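Local coordinates for protein binary enterotoxin of Clostridium perfringens component a (Clostridium perfringens, PDB 5WTZ) that binds NAD+ and, as the enzymatic component of a binary enterotoxin, probably transfers ADP-ribose from it to actin, at residues Asn116-Glu120 with Glu121-Asn125; Val180-Asp183 with Gln184-Leu188; Ser280-Ser283 with Ser284-Lys288. One frame throughout, in Å; residues are numbered along the deposited sequence.

Interaction 1. Residues Asn116-Glu120 with Glu121-Asn125; sequences NIIDE and EAINN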
loop_
_atom_site.group_PDB
_atom_site.type_symbol
_atom_site.label_atom_id
_atom_site.label_comp_id
_atom_site.label_asym_id
_atom_site.label_seq_id
_atom_site.Cartn_x
_atom_site.Cartn_y
_atom_site.Cartn_z
ATOM N N ASN A 116 4.325 -29.593 -12.285
ATOM C CA ASN A 116 3.733 -29.932 -10.994
ATOM C C ASN A 116 4.657 -29.578 -9.828
ATOM O O ASN A 116 4.265 -29.689 -8.662
ATOM C CB ASN A 116 3.380 -31.416 -10.929
ATOM C CG ASN A 116 1.973 -31.705 -11.421
ATOM O OD1 ASN A 116 1.087 -30.859 -11.326
ATOM N ND2 ASN A 116 1.764 -32.907 -11.952
ATOM N N ILE A 117 5.871 -29.137 -10.146
ATOM C CA ILE A 117 6.933 -29.019 -9.140
ATOM C C ILE A 117 7.535 -27.624 -9.078
ATOM O O ILE A 117 7.885 -27.040 -10.100
ATOM C CB ILE A 117 8.044 -30.073 -9.414
ATOM C CG1 ILE A 117 7.478 -31.481 -9.199
ATOM C CG2 ILE A 117 9.254 -29.866 -8.525
ATOM C CD1 ILE A 117 8.499 -32.593 -9.273
ATOM N N ILE A 118 7.638 -27.087 -7.865
ATOM C CA ILE A 118 8.168 -25.745 -7.653
ATOM C C ILE A 118 9.686 -25.737 -7.812
ATOM O O ILE A 118 10.376 -26.632 -7.323
ATOM C CB ILE A 118 7.786 -25.192 -6.251
ATOM C CG1 ILE A 118 6.302 -24.831 -6.191
ATOM C CG2 ILE A 118 8.601 -23.965 -5.905
ATOM C CD1 ILE A 118 5.862 -23.848 -7.253
ATOM N N ASP A 119 10.200 -24.715 -8.488
ATOM C CA ASP A 119 11.636 -24.553 -8.698
ATOM C C ASP A 119 12.360 -24.095 -7.424
ATOM O O ASP A 119 11.975 -23.099 -6.808
ATOM C CB ASP A 119 11.872 -23.557 -9.835
ATOM C CG ASP A 119 13.331 -23.418 -10.193
ATOM O OD1 ASP A 119 13.811 -24.218 -11.020
ATOM O OD2 ASP A 119 13.990 -22.504 -9.660
ATOM N N GLU A 120 13.417 -24.812 -7.046
ATOM C CA GLU A 120 14.099 -24.571 -5.776
ATOM C C GLU A 120 14.746 -23.192 -5.696
ATOM O O GLU A 120 14.616 -22.504 -4.690
ATOM C CB GLU A 120 15.166 -25.645 -5.514
ATOM C CG GLU A 120 16.088 -25.295 -4.339
ATOM C CD GLU A 120 16.803 -26.501 -3.742
ATOM O OE1 GLU A 120 16.166 -27.568 -3.588
ATOM O OE2 GLU A 120 18.004 -26.372 -3.411
ATOM N N GLU A 121 15.450 -22.789 -6.748
ATOM C CA GLU A 121 16.105 -21.483 -6.739
ATOM C C GLU A 121 15.074 -20.374 -6.755
ATOM O O GLU A 121 15.234 -19.354 -6.085
ATOM C CB GLU A 121 17.055 -21.341 -7.925
ATOM C CG GLU A 121 17.739 -19.991 -7.999
ATOM C CD GLU A 121 18.882 -19.970 -8.991
ATOM O OE1 GLU A 121 19.362 -21.061 -9.370
ATOM O OE2 GLU A 121 19.298 -18.860 -9.388
ATOM N N ALA A 122 14.005 -20.588 -7.512
ATOM C CA ALA A 122 12.935 -19.609 -7.599
ATOM C C ALA A 122 12.300 -19.403 -6.230
ATOM O O ALA A 122 12.151 -18.265 -5.777
ATOM C CB ALA A 122 11.884 -20.035 -8.628
ATOM N N ILE A 123 11.943 -20.486 -5.553
ATOM C CA ILE A 123 11.295 -20.308 -4.260
ATOM C C ILE A 123 12.265 -19.747 -3.205
ATOM O O ILE A 123 11.828 -19.086 -2.264
ATOM C CB ILE A 123 10.641 -21.624 -3.762
ATOM C CG1 ILE A 123 9.613 -21.305 -2.669
ATOM C CG2 ILE A 123 11.689 -22.633 -3.302
ATOM C CD1 ILE A 123 8.640 -22.406 -2.390
ATOM N N ASN A 124 13.569 -19.972 -3.361
ATOM C CA ASN A 124 14.523 -19.353 -2.442
ATOM C C ASN A 124 14.581 -17.853 -2.660
ATOM O O ASN A 124 14.687 -17.089 -1.711
ATOM C CB ASN A 124 15.917 -19.957 -2.589
ATOM C CG ASN A 124 16.097 -21.197 -1.745
ATOM O OD1 ASN A 124 15.457 -21.350 -0.703
ATOM N ND2 ASN A 124 16.946 -22.105 -2.203
ATOM N N ASN A 125 14.506 -17.429 -3.914
ATOM C CA ASN A 125 14.450 -16.008 -4.207
ATOM C C ASN A 125 13.148 -15.409 -3.690
ATOM O O ASN A 125 13.117 -14.275 -3.207
ATOM C CB ASN A 125 14.605 -15.757 -5.711
ATOM C CG ASN A 125 16.018 -16.037 -6.206
ATOM O OD1 ASN A 125 16.980 -15.972 -5.443
ATOM N ND2 ASN A 125 16.147 -16.327 -7.487
#

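Interaction 2. Residues Val180-Asp183 with Gln184-Leu188; sequences VLID and QGYSL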
loop_
_atom_site.group_PDB
_atom_site.type_symbol
_atom_site.label_atom_id
_atom_site.label_comp_id
_atom_site.label_asym_id
_atom_site.label_seq_id
_atom_site.Cartn_x
_atom_site.Cartn_y
_atom_site.Cartn_z
ATOM N N VAL A 180 -15.678 -14.834 2.159
ATOM C CA VAL A 180 -15.500 -13.918 3.265
ATOM C C VAL A 180 -15.030 -12.572 2.733
ATOM O O VAL A 180 -14.037 -12.487 2.026
ATOM C CB VAL A 180 -14.487 -14.472 4.287
ATOM C CG1 VAL A 180 -14.172 -13.424 5.354
ATOM C CG2 VAL A 180 -15.022 -15.764 4.905
ATOM N N LEU A 181 -15.756 -11.520 3.070
ATOM C CA LEU A 181 -15.442 -10.205 2.557
ATOM C C LEU A 181 -14.742 -9.373 3.633
ATOM O O LEU A 181 -15.323 -9.060 4.671
ATOM C CB LEU A 181 -16.723 -9.526 2.062
ATOM C CG LEU A 181 -16.664 -8.140 1.424
ATOM C CD1 LEU A 181 -15.566 -8.037 0.394
ATOM C CD2 LEU A 181 -18.014 -7.815 0.803
ATOM N N ILE A 182 -13.480 -9.041 3.387
ATOM C CA ILE A 182 -12.688 -8.292 4.357
ATOM C C ILE A 182 -12.659 -6.800 4.032
ATOM O O ILE A 182 -12.475 -6.409 2.878
ATOM C CB ILE A 182 -11.235 -8.806 4.419
ATOM C CG1 ILE A 182 -11.209 -10.325 4.589
ATOM C CG2 ILE A 182 -10.471 -8.110 5.537
ATOM C CD1 ILE A 182 -9.900 -10.951 4.162
ATOM N N ASP A 183 -12.834 -5.976 5.060
ATOM C CA ASP A 183 -12.790 -4.520 4.922
ATOM C C ASP A 183 -11.505 -3.981 4.265
ATOM O O ASP A 183 -10.464 -4.649 4.229
ATOM C CB ASP A 183 -12.968 -3.885 6.304
ATOM C CG ASP A 183 -13.539 -2.486 6.238
ATOM O OD1 ASP A 183 -13.907 -2.052 5.128
ATOM O OD2 ASP A 183 -13.633 -1.830 7.303
ATOM N N GLN A 184 -11.602 -2.762 3.740
ATOM C CA GLN A 184 -10.462 -2.026 3.219
ATOM C C GLN A 184 -9.499 -1.651 4.335
ATOM O O GLN A 184 -9.883 -1.639 5.504
ATOM C CB GLN A 184 -10.919 -0.746 2.512
ATOM C CG GLN A 184 -11.385 -0.902 1.080
ATOM C CD GLN A 184 -11.514 0.444 0.383
ATOM O OE1 GLN A 184 -10.737 0.767 -0.517
ATOM N NE2 GLN A 184 -12.489 1.239 0.807
ATOM N N GLY A 185 -8.254 -1.349 3.965
ATOM C CA GLY A 185 -7.289 -0.762 4.881
ATOM C C GLY A 185 -6.218 -1.676 5.449
ATOM O O GLY A 185 -5.422 -1.251 6.286
ATOM N N TYR A 186 -6.163 -2.923 4.996
ATOM C CA TYR A 186 -5.212 -3.856 5.590
ATOM C C TYR A 186 -4.016 -4.168 4.707
ATOM O O TYR A 186 -3.982 -3.851 3.510
ATOM C CB TYR A 186 -5.927 -5.163 5.970
ATOM C CG TYR A 186 -6.987 -4.968 7.021
ATOM C CD1 TYR A 186 -6.660 -4.953 8.373
ATOM C CD2 TYR A 186 -8.315 -4.777 6.667
ATOM C CE1 TYR A 186 -7.630 -4.763 9.340
ATOM C CE2 TYR A 186 -9.294 -4.584 7.629
ATOM C CZ TYR A 186 -8.946 -4.579 8.961
ATOM O OH TYR A 186 -9.914 -4.390 9.920
ATOM N N SER A 187 -3.027 -4.800 5.329
ATOM C CA SER A 187 -1.851 -5.280 4.633
ATOM C C SER A 187 -1.537 -6.729 5.032
ATOM O O SER A 187 -2.037 -7.235 6.039
ATOM C CB SER A 187 -0.647 -4.383 4.934
ATOM O OG SER A 187 -0.970 -3.000 4.786
ATOM N N LEU A 188 -0.699 -7.370 4.230
ATOM C CA LEU A 188 -0.259 -8.735 4.463
ATOM C C LEU A 188 1.194 -8.782 4.923
ATOM O O LEU A 188 2.079 -8.191 4.293
ATOM C CB LEU A 188 -0.447 -9.550 3.176
ATOM C CG LEU A 188 -0.104 -11.035 3.099
ATOM C CD1 LEU A 188 -0.860 -11.629 1.935
ATOM C CD2 LEU A 188 1.393 -11.256 2.915
HETATM O O HOH W 1 -7.396 -4.519 2.972
HETATM O O HOH W 2 -11.625 -1.751 9.096
#

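Interaction 3. Residues Ser280-Ser283 with Ser284-Lys288; sequences SNIS and SALKK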
loop_
_atom_site.group_PDB
_atom_site.type_symbol
_atom_site.label_atom_id
_atom_site.label_comp_id
_atom_site.label_asym_id
_atom_site.label_seq_id
_atom_site.Cartn_x
_atom_site.Cartn_y
_atom_site.Cartn_z
ATOM N N SER A 280 23.411 20.766 6.292
ATOM C CA SER A 280 23.767 20.462 7.680
ATOM C C SER A 280 22.617 20.742 8.645
ATOM O O SER A 280 22.262 19.890 9.463
ATOM C CB SER A 280 25.000 21.265 8.107
ATOM O OG SER A 280 26.188 20.624 7.684
ATOM N N ASN A 281 22.029 21.932 8.537
ATOM C CA ASN A 281 20.980 22.349 9.461
ATOM C C ASN A 281 19.693 21.541 9.279
ATOM O O ASN A 281 19.097 21.082 10.261
ATOM C CB ASN A 281 20.723 23.861 9.307
ATOM C CG ASN A 281 21.873 24.696 9.835
ATOM O OD1 ASN A 281 22.637 24.238 10.684
ATOM N ND2 ASN A 281 21.997 25.931 9.352
ATOM N N ILE A 282 19.268 21.343 8.033
ATOM C CA ILE A 282 18.097 20.516 7.769
ATOM C C ILE A 282 18.334 19.082 8.271
ATOM O O ILE A 282 17.477 18.516 8.937
ATOM C CB ILE A 282 17.727 20.505 6.252
ATOM C CG1 ILE A 282 17.441 21.932 5.767
ATOM C CG2 ILE A 282 16.537 19.550 5.978
ATOM C CD1 ILE A 282 17.577 22.117 4.265
ATOM N N SER A 283 19.498 18.499 7.974
ATOM C CA SER A 283 19.744 17.097 8.331
ATOM C C SER A 283 19.814 16.927 9.856
ATOM O O SER A 283 19.250 15.973 10.387
ATOM C CB SER A 283 21.035 16.584 7.668
ATOM O OG SER A 283 21.310 15.221 7.979
ATOM N N SER A 284 20.474 17.849 10.554
ATOM C CA SER A 284 20.514 17.775 12.023
ATOM C C SER A 284 19.086 17.910 12.584
ATOM O O SER A 284 18.715 17.213 13.521
ATOM C CB SER A 284 21.453 18.836 12.628
ATOM O OG SER A 284 20.877 20.128 12.578
ATOM N N ALA A 285 18.276 18.767 11.981
ATOM C CA ALA A 285 16.886 18.913 12.412
ATOM C C ALA A 285 16.108 17.602 12.287
ATOM O O ALA A 285 15.321 17.226 13.170
ATOM C CB ALA A 285 16.198 20.001 11.599
ATOM N N LEU A 286 16.330 16.895 11.185
ATOM C CA LEU A 286 15.549 15.704 10.893
ATOM C C LEU A 286 15.960 14.502 11.765
ATOM O O LEU A 286 15.298 13.472 11.758
ATOM C CB LEU A 286 15.674 15.360 9.408
ATOM C CG LEU A 286 15.109 16.414 8.464
ATOM C CD1 LEU A 286 15.343 16.084 6.994
ATOM C CD2 LEU A 286 13.616 16.608 8.722
ATOM N N LYS A 287 17.029 14.653 12.535
ATOM C CA LYS A 287 17.484 13.608 13.447
ATOM C C LYS A 287 16.949 13.825 14.863
ATOM O O LYS A 287 17.225 13.030 15.762
ATOM C CB LYS A 287 19.022 13.551 13.495
ATOM C CG LYS A 287 19.686 13.142 12.180
ATOM C CD LYS A 287 21.190 13.191 12.332
ATOM C CE LYS A 287 21.874 12.558 11.127
ATOM N NZ LYS A 287 21.753 13.419 9.932
ATOM N N LYS A 288 16.189 14.896 15.073
ATOM C CA LYS A 288 15.874 15.321 16.442
ATOM C C LYS A 288 14.665 14.587 17.046
ATOM O O LYS A 288 14.539 14.491 18.272
ATOM C CB LYS A 288 15.669 16.839 16.494
ATOM C CG LYS A 288 16.984 17.603 16.328
ATOM C CD LYS A 288 16.831 19.100 16.418
ATOM C CE LYS A 288 16.637 19.556 17.842
ATOM N NZ LYS A 288 16.786 21.041 17.936
HETATM O O HOH W 3 23.551 21.735 12.150
#

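Interaction 1. Residues Asn116-Glu120 with Glu121-Asn125
The carboxylate of Asp119 meets the start of helix 120-130 through one oxygen, OD2, which receives the backbone N-H of Ala122. OD2 uses its anti lone pair, the one turned away from OD1. The OD2 to Ala122 N distance is 2.9 Å and the N-H...O angle is 154°. The Ala122 methyl lies beside the same oxygen, with CB 3.4 Å from Asp119 OD2. Two further flat groups, the Glu120 carboxylate and the Asn124 amide, end side chains that run side by side and point the same way. Their planes are turned 67° apart. The touch is loose, between Glu120 CG and Asn124 ND2.

Asp119 has CG anti to its own backbone N (chi1 -175°), which swings the carboxylate forward to the first turn. The backbone takes over from there. Ile123 N bonds to Asp119 O at 2.9 Å, and Asn124 N to Glu120 O at 3.0 Å. Asp119 therefore serves the first turn with both its carboxylate and its carbonyl. The helix end would probably stabilise the negative charge of Asp119.

On another side of the turn, Ile118 and Ile123 cross at about a right angle. Ile118 CG2 touches Ile123 CB at 3.8 Å and reaches CD1 as well. The CG2 branch of Ile123 lies over the backbone instead, 3.2 Å from Glu120 O. Both isoleucines also pack on Ile195 of strand 187-198, so the pair joins the helix start to the face of the sheet. Leu109 of a nearby loop touches both Ile118 and Ala122.

The whole is an aspartate N-cap with a flanking hydrophobic contact between the residue before the cap and the fourth residue after it, the pattern of a hydrophobic staple.

Interaction 2. Residues Val180-Asp183 with Gln184-Leu188
Ile182 ends strand 179-182, and Asp183 and Gln184, both polyproline-like, lead into Gly185, whose positive phi of 103° turns the chain toward Tyr186 and strand 187-198. This is a connection between two sheets of the first ADP-ribosyltransferase-like domain. It runs from the middle strand of a three-stranded antiparallel sheet to a strand of the five-stranded mixed sheet.

Asp183 is buried, and its carboxylate has several partners. Its OD1 accepts the backbone N-H of Gln184 at 2.8 Å, but the bond is bent, with an angle of 131° at the hydrogen. The N-H comes from above the carboxylate, 47° out of its plane. OD1 has a second partner in Ser80 OG. OD2 lies in a long, weak ion pair with Lys84. Together these contacts would help to fix the rotation of the carboxylate.

Tyr186 folds back over the turn. Its CG lies anti to the carbonyl carbon, and the ring edge comes to Asp183: CD2 is 3.3 Å from Asp183 O, which lies near the ring plane. CE2 rests 4.0 Å from Asp183 CB. Ile182 crosses the ring obliquely, its CG2 4.1 Å from Tyr186 CD2. Lys212 makes a cation-pi contact with the same ring.

Two waters span the turn. One accepts from Tyr186 N at 2.9 Å and gives a weak bond to Asp183 O. The other donates to Asp183 OD2 at 2.7 Å and lies 3.3 Å from Tyr186 OH.

Interaction 3. Residues Ser280-Ser283 with Ser284-Lys288
Ser283 OG and Lys287 NZ approach to 2.7 Å, one turn apart, but their angle is poor for a hydrogen bond. Both have a partner in Asp388, outside this helix, which probably accounts for their closeness. Ser283 OG bonds to Asp388 OD1, and Lys287 NZ forms a salt bridge with Asp388 OD2. The lysine chain passes along the Ser283 carbonyl and bends at its last torsion (chi4 72°), which turns NZ to the serine.

Ser284 is served on several sides. Its N-H bonds to Ser280 O at 2.9 Å. Its hydroxyl stands between the backbone N and the carbonyl carbon (chi1 75°), close to the preceding turn. OG lies 3.1 Å from Asn281 O, and its strongest partner is Glu242 OE2, to which it is hydrogen-bonded. A water donates to both Ser284 OG and Asn281 OD1. Asn281 ND2 bonds to Asp245 OD2.

Ser280 to Ala285 belong to the C-terminal part of helix 272-286, beside helix 240-263 in the NAD-binding domain. Ala285 N bonds to Asn281 O at 3.0 Å. Leu286 N bonds to Ile282 O at 3.0 Å and only weakly to Ser283 O. Ala285 O receives Trp234 NE1.

On the apolar side, Ile282 and Leu286 lie side by side, with CG2 of Ile282 3.8 Å from CD1 of Leu286. Both also touch Phe340 and Leu386.

How the interactions relate
The three contacts follow one another along the chain, and none touches another. Interactions 1 and 2 belong to the first ADP-ribosyltransferase-like region, with centres 29 Å apart. Strand 187-198 relates them: interaction 2 leads into its start, while the isoleucines of interaction 1 pack against it further along. Interaction 3 lies in the second such region, with its centre 45 Å from that of interaction 1 and 38 Å from that of interaction 2. Of the three it lies nearest the ligand. The Ile282 side chain is about 7 Å from that of Asn258, an NAD+-binding residue, and about 11 Å from the bound NAD. Interactions 1 and 2 lie away from the NAD site.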